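Local coordinates for protein tropomodulin (Caenorhabditis elegans, PDB 1PGV) that probably caps the pointed end of actin filaments, blocking their elongation and depolymerization there, this chain being its C-terminal domain, at residues Glu45-Asn50 and Lys74-Asn79. Sequence-based numbering, arbitrary orientation.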
loop_
_atom_site.group_PDB
_atom_site.type_symbol
_atom_site.label_atom_id
_atom_site.label_comp_id
_atom_site.label_asym_id
_atom_site.label_seq_id
_atom_site.Cartn_x
_atom_site.Cartn_y
_atom_site.Cartn_z
ATOM N N GLU A 45 2.331 13.703 3.340
ATOM C CA GLU A 45 3.288 12.609 3.350
ATOM C C GLU A 45 3.785 12.268 4.744
ATOM O O GLU A 45 4.213 13.139 5.502
ATOM C CB GLU A 45 4.484 12.927 2.441
ATOM C CG GLU A 45 5.662 11.971 2.633
ATOM C CD GLU A 45 6.661 11.998 1.490
ATOM O OE1 GLU A 45 6.982 13.101 0.998
ATOM O OE2 GLU A 45 7.140 10.910 1.095
ATOM N N VAL A 46 3.704 10.984 5.075
ATOM C CA VAL A 46 4.169 10.476 6.355
ATOM C C VAL A 46 5.154 9.379 5.992
ATOM O O VAL A 46 4.789 8.387 5.362
ATOM C CB VAL A 46 3.018 9.878 7.190
ATOM C CG1 VAL A 46 3.572 9.261 8.466
ATOM C CG2 VAL A 46 2.008 10.954 7.528
ATOM N N ASN A 47 6.410 9.568 6.375
ATOM C CA ASN A 47 7.448 8.603 6.062
ATOM C C ASN A 47 8.186 8.194 7.327
ATOM O O ASN A 47 8.900 9.004 7.920
ATOM C CB ASN A 47 8.440 9.221 5.071
ATOM C CG ASN A 47 9.431 8.215 4.526
ATOM O OD1 ASN A 47 9.951 7.370 5.258
ATOM N ND2 ASN A 47 9.714 8.310 3.231
ATOM N N ILE A 48 8.010 6.944 7.752
ATOM C CA ILE A 48 8.706 6.463 8.940
ATOM C C ILE A 48 9.648 5.326 8.569
ATOM O O ILE A 48 9.926 4.440 9.382
ATOM C CB ILE A 48 7.727 5.978 10.032
ATOM C CG1 ILE A 48 6.910 4.786 9.527
ATOM C CG2 ILE A 48 6.819 7.124 10.454
ATOM C CD1 ILE A 48 6.007 4.177 10.590
ATOM N N ASN A 49 10.139 5.358 7.335
ATOM C CA ASN A 49 11.060 4.336 6.856
ATOM C C ASN A 49 12.258 4.209 7.790
ATOM O O ASN A 49 12.797 5.211 8.261
ATOM C CB ASN A 49 11.566 4.673 5.447
ATOM C CG ASN A 49 10.499 4.508 4.375
ATOM O OD1 ASN A 49 9.420 3.971 4.631
ATOM N ND2 ASN A 49 10.805 4.957 3.164
ATOM N N ASN A 50 12.659 2.968 8.061
ATOM C CA ASN A 50 13.810 2.673 8.909
ATOM C C ASN A 50 13.664 2.988 10.395
ATOM O O ASN A 50 14.637 2.901 11.141
ATOM C CB ASN A 50 15.044 3.393 8.365
ATOM C CG ASN A 50 15.222 3.186 6.879
ATOM O OD1 ASN A 50 15.327 2.054 6.403
ATOM N ND2 ASN A 50 15.253 4.285 6.130
ATOM N N LYS A 74 0.891 10.002 0.724
ATOM C CA LYS A 74 1.974 9.030 0.759
ATOM C C LYS A 74 2.219 8.545 2.179
ATOM O O LYS A 74 2.353 9.341 3.107
ATOM C CB LYS A 74 3.260 9.639 0.198
ATOM C CG LYS A 74 3.149 10.115 -1.239
ATOM C CD LYS A 74 4.479 10.670 -1.735
ATOM C CE LYS A 74 4.377 11.151 -3.176
ATOM N NZ LYS A 74 5.693 11.634 -3.687
ATOM N N PHE A 75 2.268 7.227 2.341
ATOM C CA PHE A 75 2.493 6.630 3.649
ATOM C C PHE A 75 3.535 5.539 3.459
ATOM O O PHE A 75 3.293 4.549 2.770
ATOM C CB PHE A 75 1.178 6.060 4.191
ATOM C CG PHE A 75 1.247 5.615 5.629
ATOM C CD1 PHE A 75 2.214 6.128 6.489
ATOM C CD2 PHE A 75 0.317 4.709 6.132
ATOM C CE1 PHE A 75 2.253 5.746 7.832
ATOM C CE2 PHE A 75 0.347 4.322 7.474
ATOM C CZ PHE A 75 1.317 4.843 8.322
ATOM N N SER A 76 4.711 5.735 4.048
ATOM C CA SER A 76 5.789 4.768 3.900
ATOM C C SER A 76 6.272 4.244 5.246
ATOM O O SER A 76 6.591 5.020 6.151
ATOM C CB SER A 76 6.958 5.403 3.142
ATOM O OG SER A 76 7.901 4.425 2.743
ATOM N N LEU A 77 6.313 2.919 5.366
ATOM C CA LEU A 77 6.755 2.255 6.589
ATOM C C LEU A 77 7.749 1.165 6.220
ATOM O O LEU A 77 7.740 0.080 6.808
ATOM C CB LEU A 77 5.576 1.604 7.318
ATOM C CG LEU A 77 4.253 2.346 7.481
ATOM C CD1 LEU A 77 3.501 2.348 6.154
ATOM C CD2 LEU A 77 3.417 1.650 8.554
ATOM N N ALA A 78 8.595 1.445 5.238
ATOM C CA ALA A 78 9.586 0.477 4.795
ATOM C C ALA A 78 10.632 0.232 5.873
ATOM O O ALA A 78 11.036 1.149 6.585
ATOM C CB ALA A 78 10.266 0.963 3.518
ATOM N N ASN A 79 11.060 -1.018 5.989
ATOM C CA ASN A 79 12.078 -1.388 6.958
ATOM C C ASN A 79 11.818 -0.840 8.361
ATOM O O ASN A 79 12.652 -0.131 8.925
ATOM C CB ASN A 79 13.444 -0.922 6.455
ATOM C CG ASN A 79 14.589 -1.482 7.268
ATOM O OD1 ASN A 79 14.640 -2.684 7.543
ATOM N ND2 ASN A 79 15.527 -0.617 7.644
HETATM O O HOH W 1 7.787 12.011 -1.939
#
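Val46 and Phe75 pair at the centre of two neighbouring parallel strands, 45-47 and 74-76, which helix 56-66 connects in a right-handed beta-alpha-beta unit of the leucine-rich-repeat-like tropomodulin C-terminal domain. Val46 N donates to Lys74 O, Ser76 N to Val46 O and Ile48 N to Ser76 O.

On the face turned to helix 56-66, Val46 CG1 lies 3.8 Å from Phe75 CE1, while the backbone Val46 O lies at the edge of the ring, in its plane. Leu77 CD1 sits 3.7 Å above the plane of the Phe75 ring, over its centre. Ile48 CG1, held between its own backbone N and carbonyl carbon (chi1 63°), brings CD1 alongside Leu77 CG; Leu62 of the helix packs on both Ile48 and Phe75.

Past the strands, the Asn49 carboxamide reaches across to the other segment. With CG beside its backbone N (chi1 -71°), Asn49 OD1 accepts from Ala78 N at 2.7 Å, the donor well above the carbonyl plane. Ser76 OG, in the conformer described, lies only 2.5 Å from Asn49 OD1, too short to be read firmly and modelled with a second conformer. With an alanine here the carboxamide is gone, which would probably leave the Ala78 N-H without its mate across the contact. Asn47 OD1 takes the Asn49 N-H in an Asx turn, helping to position that residue.

At the strand starts, a water links Glu45 OE1 to Lys74 NZ. At the far end, Asn50 N bonds to Ala78 O, and the amide planes of Asn50 and Asn79 are turned 66° from each other, Asn79 ND2 reaching a lone pair of Asn50 OD1 at 3.0 Å.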